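PDB 6DLH: alpha-1,4-endofucoidanase from Mariniflexile fucanivorans, which hydrolyses alpha-1,4-linked fucan (fucoidan) chains internally, as a retaining glycoside hydrolase of family 107, and binds calcium. Local coordinates for residues Asp109-Val120 / Ala163-Arg171. Numbering follows the deposited sequence.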
# COMPACT_ATOMS: atom_id res chain seq x y z
N ASP A 109 -22.14 5.51 0.60
CA ASP A 109 -22.94 4.40 0.10
C ASP A 109 -22.43 3.10 0.72
O ASP A 109 -21.25 2.98 1.02
CB ASP A 109 -22.97 4.35 -1.43
CG ASP A 109 -23.18 5.70 -2.09
OD1 ASP A 109 -24.03 6.47 -1.59
OD2 ASP A 109 -22.50 5.97 -3.11
N THR A 110 -23.35 2.14 0.92
CA THR A 110 -23.01 0.91 1.63
C THR A 110 -23.52 -0.32 0.90
O THR A 110 -24.31 -0.23 -0.04
CB THR A 110 -23.48 0.94 3.10
OG1 THR A 110 -24.89 1.17 3.13
CG2 THR A 110 -22.76 1.98 3.94
N ASP A 111 -23.06 -1.48 1.37
CA ASP A 111 -23.29 -2.77 0.76
C ASP A 111 -24.41 -3.47 1.52
O ASP A 111 -24.83 -3.00 2.57
CB ASP A 111 -21.94 -3.50 0.70
CG ASP A 111 -21.98 -5.01 0.49
OD1 ASP A 111 -22.84 -5.47 -0.28
OD2 ASP A 111 -21.14 -5.70 1.10
N ALA A 112 -24.90 -4.60 0.99
CA ALA A 112 -25.92 -5.41 1.65
C ALA A 112 -25.37 -6.04 2.93
O ALA A 112 -26.07 -6.82 3.58
CB ALA A 112 -26.45 -6.45 0.69
N ASN A 113 -24.13 -5.69 3.30
CA ASN A 113 -23.52 -6.18 4.52
C ASN A 113 -23.08 -5.00 5.40
O ASN A 113 -22.56 -5.21 6.49
CB ASN A 113 -22.38 -7.17 4.24
CG ASN A 113 -22.88 -8.58 4.00
OD1 ASN A 113 -22.47 -9.23 3.03
ND2 ASN A 113 -23.75 -9.07 4.86
N GLY A 114 -23.30 -3.78 4.90
CA GLY A 114 -22.97 -2.57 5.63
C GLY A 114 -21.57 -2.07 5.31
O GLY A 114 -21.18 -0.98 5.72
N ASP A 115 -20.82 -2.89 4.56
CA ASP A 115 -19.46 -2.57 4.15
C ASP A 115 -19.52 -1.44 3.12
O ASP A 115 -20.46 -1.39 2.32
CB ASP A 115 -18.73 -3.81 3.63
CG ASP A 115 -18.45 -4.84 4.71
OD1 ASP A 115 -17.79 -4.48 5.70
OD2 ASP A 115 -18.92 -5.99 4.56
N PRO A 116 -18.55 -0.50 3.10
CA PRO A 116 -18.53 0.58 2.12
C PRO A 116 -18.53 0.14 0.66
O PRO A 116 -18.20 -1.01 0.33
CB PRO A 116 -17.25 1.35 2.46
CG PRO A 116 -17.01 1.04 3.91
CD PRO A 116 -17.43 -0.41 4.05
N ILE A 117 -18.94 1.07 -0.21
CA ILE A 117 -18.98 0.92 -1.65
C ILE A 117 -18.77 2.32 -2.24
O ILE A 117 -19.16 3.31 -1.62
CB ILE A 117 -20.29 0.24 -2.10
CG1 ILE A 117 -20.04 -0.90 -3.09
CG2 ILE A 117 -21.29 1.25 -2.64
CD1 ILE A 117 -21.11 -1.97 -3.07
N ASN A 118 -18.10 2.39 -3.39
CA ASN A 118 -17.76 3.66 -4.03
C ASN A 118 -16.73 4.44 -3.20
O ASN A 118 -16.57 5.64 -3.42
CB ASN A 118 -18.99 4.52 -4.32
CG ASN A 118 -19.74 4.10 -5.57
OD1 ASN A 118 -19.19 4.12 -6.67
ND2 ASN A 118 -20.99 3.71 -5.40
N LEU A 119 -16.04 3.77 -2.27
CA LEU A 119 -14.97 4.42 -1.54
C LEU A 119 -13.62 3.98 -2.12
O LEU A 119 -13.26 2.81 -2.04
CB LEU A 119 -15.08 4.12 -0.04
CG LEU A 119 -13.98 4.72 0.84
CD1 LEU A 119 -14.01 6.25 0.82
CD2 LEU A 119 -14.06 4.19 2.27
N VAL A 120 -12.90 4.94 -2.72
CA VAL A 120 -11.71 4.62 -3.50
C VAL A 120 -10.52 5.38 -2.94
O VAL A 120 -9.53 5.60 -3.64
CB VAL A 120 -11.89 4.84 -5.01
CG1 VAL A 120 -12.74 3.76 -5.66
CG2 VAL A 120 -12.41 6.23 -5.37
N ALA A 163 -18.10 -3.30 -9.82
CA ALA A 163 -19.08 -3.67 -8.80
C ALA A 163 -18.59 -3.38 -7.38
O ALA A 163 -19.21 -3.84 -6.42
CB ALA A 163 -19.45 -5.13 -8.97
N ASP A 164 -17.50 -2.60 -7.24
CA ASP A 164 -16.99 -2.22 -5.93
C ASP A 164 -16.99 -0.70 -5.79
O ASP A 164 -17.06 -0.18 -4.68
CB ASP A 164 -15.63 -2.86 -5.63
CG ASP A 164 -15.73 -4.34 -5.31
OD1 ASP A 164 -15.49 -5.17 -6.21
OD2 ASP A 164 -16.04 -4.67 -4.15
N TYR A 165 -16.88 -0.01 -6.93
CA TYR A 165 -17.00 1.44 -6.99
C TYR A 165 -17.85 1.80 -8.21
O TYR A 165 -17.42 2.58 -9.06
CB TYR A 165 -15.61 2.09 -6.97
CG TYR A 165 -14.55 1.35 -7.74
CD1 TYR A 165 -13.92 0.23 -7.20
CD2 TYR A 165 -14.19 1.74 -9.03
CE1 TYR A 165 -12.96 -0.48 -7.91
CE2 TYR A 165 -13.23 1.04 -9.75
CZ TYR A 165 -12.61 -0.07 -9.19
OH TYR A 165 -11.68 -0.78 -9.89
N PRO A 166 -19.10 1.28 -8.30
CA PRO A 166 -19.88 1.30 -9.54
C PRO A 166 -20.02 2.62 -10.28
O PRO A 166 -20.13 2.61 -11.51
CB PRO A 166 -21.26 0.76 -9.12
CG PRO A 166 -20.95 -0.10 -7.92
CD PRO A 166 -19.85 0.64 -7.20
N ASP A 167 -20.01 3.75 -9.56
CA ASP A 167 -20.26 5.03 -10.22
C ASP A 167 -19.35 6.13 -9.69
O ASP A 167 -19.73 7.30 -9.71
CB ASP A 167 -21.75 5.41 -10.21
CG ASP A 167 -22.53 4.92 -9.00
OD1 ASP A 167 -22.24 5.40 -7.88
OD2 ASP A 167 -23.42 4.06 -9.18
N VAL A 168 -18.13 5.76 -9.26
CA VAL A 168 -17.14 6.74 -8.83
C VAL A 168 -16.64 7.52 -10.04
O VAL A 168 -16.41 8.72 -9.95
CB VAL A 168 -15.99 6.09 -8.04
CG1 VAL A 168 -14.70 6.89 -8.15
CG2 VAL A 168 -16.35 5.87 -6.59
N SER A 169 -16.45 6.81 -11.17
CA SER A 169 -15.97 7.44 -12.39
C SER A 169 -16.95 8.53 -12.83
O SER A 169 -16.55 9.67 -13.08
CB SER A 169 -15.71 6.42 -13.48
OG SER A 169 -14.49 5.73 -13.26
N ALA A 170 -18.23 8.15 -12.88
CA ALA A 170 -19.33 9.07 -13.17
C ALA A 170 -19.24 10.31 -12.27
O ALA A 170 -19.20 11.43 -12.77
CB ALA A 170 -20.66 8.36 -13.01
N ARG A 171 -19.15 10.08 -10.96
CA ARG A 171 -19.23 11.16 -9.98
C ARG A 171 -18.02 12.09 -10.08
O ARG A 171 -18.14 13.28 -9.80
CB ARG A 171 -19.42 10.62 -8.56
CG ARG A 171 -20.78 9.97 -8.31
CD ARG A 171 -20.93 9.52 -6.87
NE ARG A 171 -21.98 8.52 -6.71
CZ ARG A 171 -22.20 7.82 -5.60
NH1 ARG A 171 -23.21 6.96 -5.55
NH2 ARG A 171 -21.42 7.97 -4.54
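OD2 of Asp-109 is gripped by both terminal nitrogens of Arg-171: NH1 and NH2 each lie 2.7 Å from it and close on this one oxygen from its syn side. OD2 sits nearly in the guanidinium plane, while the carboxylate stands almost upright to that plane, at 87°. Arg-171, extended from CG to NE, reaches back along the start of its helix, where NH1 also pairs with OD1 of Asp-167 at 3.0 Å; NH2 has a further acceptor in the carbonyl of Leu-105. An alanine in place of Asp-109 would remove OD2 and would probably leave the arginine tied to Asp-167 and Leu-105 but without its mate across the contact.

Asn-118 plugs into the turn leading to helix 168-176. Its OD1 accepts from the backbone N of Asp-167, the N-cap residue, 3.0 Å away, in the carbonyl plane and on a lone pair, while the amide group lies over one face of the Arg-171 guanidinium, offset toward its rim. Joined here are two peripheral pieces of the catalytic domain, whose parallel strands are consistent with a (beta/alpha)-barrel as in GH29: a loop ahead of helix 129-139, and the turn that runs into the first turn of helix 168-176, away from the calcium sites. The backbone N of Asn-118 also donates to O of Asp-164 almost straight, at 175° and 3.1 Å; Asn-57 ND2 shares that carbonyl.

On the apolar side, Val-120 splits its branches. CG1, anti to the carbonyl carbon (chi1 -75°), packs 3.6 Å from Tyr-165 CB, and CG2 meets Val-168 CG1 tip to tip at 3.7 Å. The tyrosine's hydroxyl points on to the carbonyl of Ile-90.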